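Local coordinates for protein A151R (African swine fever virus Georgia 2007/1, PDB 7CMA) that is a non-structural viral protein that binds zinc, with a possible oxygenase activity that remains uncertain, at residues K16-I21 with I75-Y80. Sequence-based numbering, arbitrary orientation.
Sequences KLIECI and IAKMIY
Ala76 sits between Ile18 and Ile21, where the two helices come closest: its CB lies 3.5 Å from Ile18 O, and the CA atoms of Ile18 and Ala76 are 5.3 Å apart. With only a methyl group at this point, the axes of segments 16-21 and 75-80 approach to 8.6 Å, and their directions differ by 125°, nearer antiparallel than parallel. Ile18 extends its longer branch across the second helix, between Tyr80 and Lys77. That branch stands anti to the carbonyl carbon (chi1 -73°) and is fully extended beyond it, which sets Ile18 CG1 3.7 Å from Tyr80 CB. Ile18 CD1 then reaches the backbone of Lys77, 3.8 Å from Lys77 CA. The aliphatic chain of Lys77, an exposed residue, borders this methyl. Ile21 divides its contacts: CG2 rests against Ala76 CA, while Ile21 CD1 packs 3.9 Å from Ile79 CG2. Leu17 closes the Tyr80 end, its CD2 meeting the ring edge in the ring plane at Tyr80 CD1 (3.9 Å). The contacts between side chains are apolar, and six of the seven touching residues are buried. Farther out, Glu19 forms a salt bridge with Lys73, adding a polar tie between helix 3-28 and helix 72-84. Ile21 and Ile79 both continue onto Ile92 of strand 90-94, and Ile79 also meets Ile43 of strand 38-46, so the helix pair packs against the five-stranded antiparallel sheet.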
loop_
_atom_site.group_PDB
_atom_site.type_symbol
_atom_site.label_atom_id
_atom_site.label_comp_id
_atom_site.label_asym_id
_atom_site.label_seq_id
_atom_site.Cartn_x
_atom_site.Cartn_y
_atom_site.Cartn_z
ATOM N N LYS A 16 -10.482 -1.610 5.766
ATOM C CA LYS A 16 -10.693 -0.827 4.521
ATOM C C LYS A 16 -11.830 -1.466 3.708
ATOM O O LYS A 16 -12.680 -0.725 3.223
ATOM C CB LYS A 16 -9.398 -0.738 3.709
ATOM C CG LYS A 16 -8.360 0.235 4.252
ATOM C CD LYS A 16 -7.489 0.866 3.181
ATOM C CE LYS A 16 -6.067 0.349 3.185
ATOM N NZ LYS A 16 -6.004 -1.090 2.830
ATOM N N LEU A 17 -11.883 -2.796 3.638
ATOM C CA LEU A 17 -12.898 -3.526 2.828
ATOM C C LEU A 17 -14.265 -3.403 3.512
ATOM O O LEU A 17 -15.211 -3.018 2.827
ATOM C CB LEU A 17 -12.478 -4.989 2.658
ATOM C CG LEU A 17 -13.376 -5.829 1.746
ATOM C CD1 LEU A 17 -13.695 -5.095 0.448
ATOM C CD2 LEU A 17 -12.735 -7.177 1.448
ATOM N N ILE A 18 -14.306 -3.514 4.844
ATOM C CA ILE A 18 -15.558 -3.318 5.636
ATOM C C ILE A 18 -16.059 -1.886 5.427
ATOM O O ILE A 18 -17.277 -1.714 5.245
ATOM C CB ILE A 18 -15.345 -3.636 7.129
ATOM C CG1 ILE A 18 -15.223 -5.143 7.369
ATOM C CG2 ILE A 18 -16.448 -3.018 7.975
ATOM C CD1 ILE A 18 -15.005 -5.525 8.820
ATOM N N GLU A 19 -15.162 -0.897 5.473
ATOM C CA GLU A 19 -15.532 0.533 5.281
ATOM C C GLU A 19 -16.108 0.712 3.870
ATOM O O GLU A 19 -17.184 1.313 3.747
ATOM C CB GLU A 19 -14.325 1.450 5.507
ATOM C CG GLU A 19 -14.692 2.925 5.604
ATOM C CD GLU A 19 -15.340 3.348 6.916
ATOM O OE1 GLU A 19 -15.488 2.486 7.810
ATOM O OE2 GLU A 19 -15.734 4.529 7.026
ATOM N N CYS A 20 -15.448 0.138 2.865
ATOM C CA CYS A 20 -15.927 0.150 1.460
ATOM C C CYS A 20 -17.333 -0.461 1.375
ATOM O O CYS A 20 -18.234 0.195 0.805
ATOM C CB CYS A 20 -14.964 -0.603 0.552
ATOM S SG CYS A 20 -15.317 -0.364 -1.206
ATOM N N ILE A 21 -17.525 -1.654 1.941
ATOM C CA ILE A 21 -18.842 -2.361 1.904
ATOM C C ILE A 21 -19.877 -1.513 2.647
ATOM O O ILE A 21 -20.995 -1.363 2.126
ATOM C CB ILE A 21 -18.738 -3.779 2.492
ATOM C CG1 ILE A 21 -17.742 -4.637 1.705
ATOM C CG2 ILE A 21 -20.112 -4.430 2.564
ATOM C CD1 ILE A 21 -17.367 -5.919 2.389
ATOM N N ILE A 75 -23.427 -5.630 9.225
ATOM C CA ILE A 75 -23.665 -6.431 7.987
ATOM C C ILE A 75 -22.382 -6.432 7.151
ATOM O O ILE A 75 -21.955 -7.526 6.736
ATOM C CB ILE A 75 -24.868 -5.897 7.188
ATOM C CG1 ILE A 75 -26.105 -5.732 8.075
ATOM C CG2 ILE A 75 -25.137 -6.784 5.979
ATOM C CD1 ILE A 75 -27.407 -6.086 7.403
ATOM N N ALA A 76 -21.731 -5.273 7.028
ATOM C CA ALA A 76 -20.443 -5.141 6.307
ATOM C C ALA A 76 -19.435 -6.159 6.852
ATOM O O ALA A 76 -18.711 -6.760 6.041
ATOM C CB ALA A 76 -19.924 -3.735 6.424
ATOM N N LYS A 77 -19.368 -6.311 8.179
ATOM C CA LYS A 77 -18.435 -7.250 8.862
ATOM C C LYS A 77 -18.816 -8.697 8.525
ATOM O O LYS A 77 -17.905 -9.485 8.238
ATOM C CB LYS A 77 -18.463 -7.030 10.377
ATOM C CG LYS A 77 -17.431 -7.830 11.162
ATOM C CD LYS A 77 -17.113 -7.239 12.519
ATOM C CE LYS A 77 -16.945 -5.733 12.485
ATOM N NZ LYS A 77 -16.984 -5.144 13.845
ATOM N N MET A 78 -20.113 -9.022 8.569
ATOM C CA MET A 78 -20.649 -10.361 8.195
ATOM C C MET A 78 -20.262 -10.679 6.748
ATOM O O MET A 78 -19.842 -11.824 6.483
ATOM C CB MET A 78 -22.176 -10.407 8.322
ATOM C CG MET A 78 -22.669 -10.476 9.755
ATOM S SD MET A 78 -24.426 -10.043 9.903
ATOM C CE MET A 78 -24.766 -10.608 11.570
ATOM N N ILE A 79 -20.364 -9.692 5.854
ATOM C CA ILE A 79 -20.051 -9.872 4.407
ATOM C C ILE A 79 -18.535 -10.072 4.236
ATOM O O ILE A 79 -18.158 -10.981 3.479
ATOM C CB ILE A 79 -20.595 -8.699 3.569
ATOM C CG1 ILE A 79 -22.126 -8.653 3.603
ATOM C CG2 ILE A 79 -20.068 -8.768 2.144
ATOM C CD1 ILE A 79 -22.723 -7.455 2.910
ATOM N N TYR A 80 -17.706 -9.339 4.992
ATOM C CA TYR A 80 -16.227 -9.524 4.961
ATOM C C TYR A 80 -15.866 -10.931 5.459
ATOM O O TYR A 80 -14.987 -11.567 4.867
ATOM C CB TYR A 80 -15.501 -8.482 5.815
ATOM C CG TYR A 80 -14.052 -8.814 6.073
ATOM C CD1 TYR A 80 -13.078 -8.534 5.128
ATOM C CD2 TYR A 80 -13.666 -9.514 7.208
ATOM C CE1 TYR A 80 -11.755 -8.899 5.320
ATOM C CE2 TYR A 80 -12.340 -9.848 7.436
ATOM C CZ TYR A 80 -11.385 -9.556 6.479
ATOM O OH TYR A 80 -10.080 -9.897 6.690
#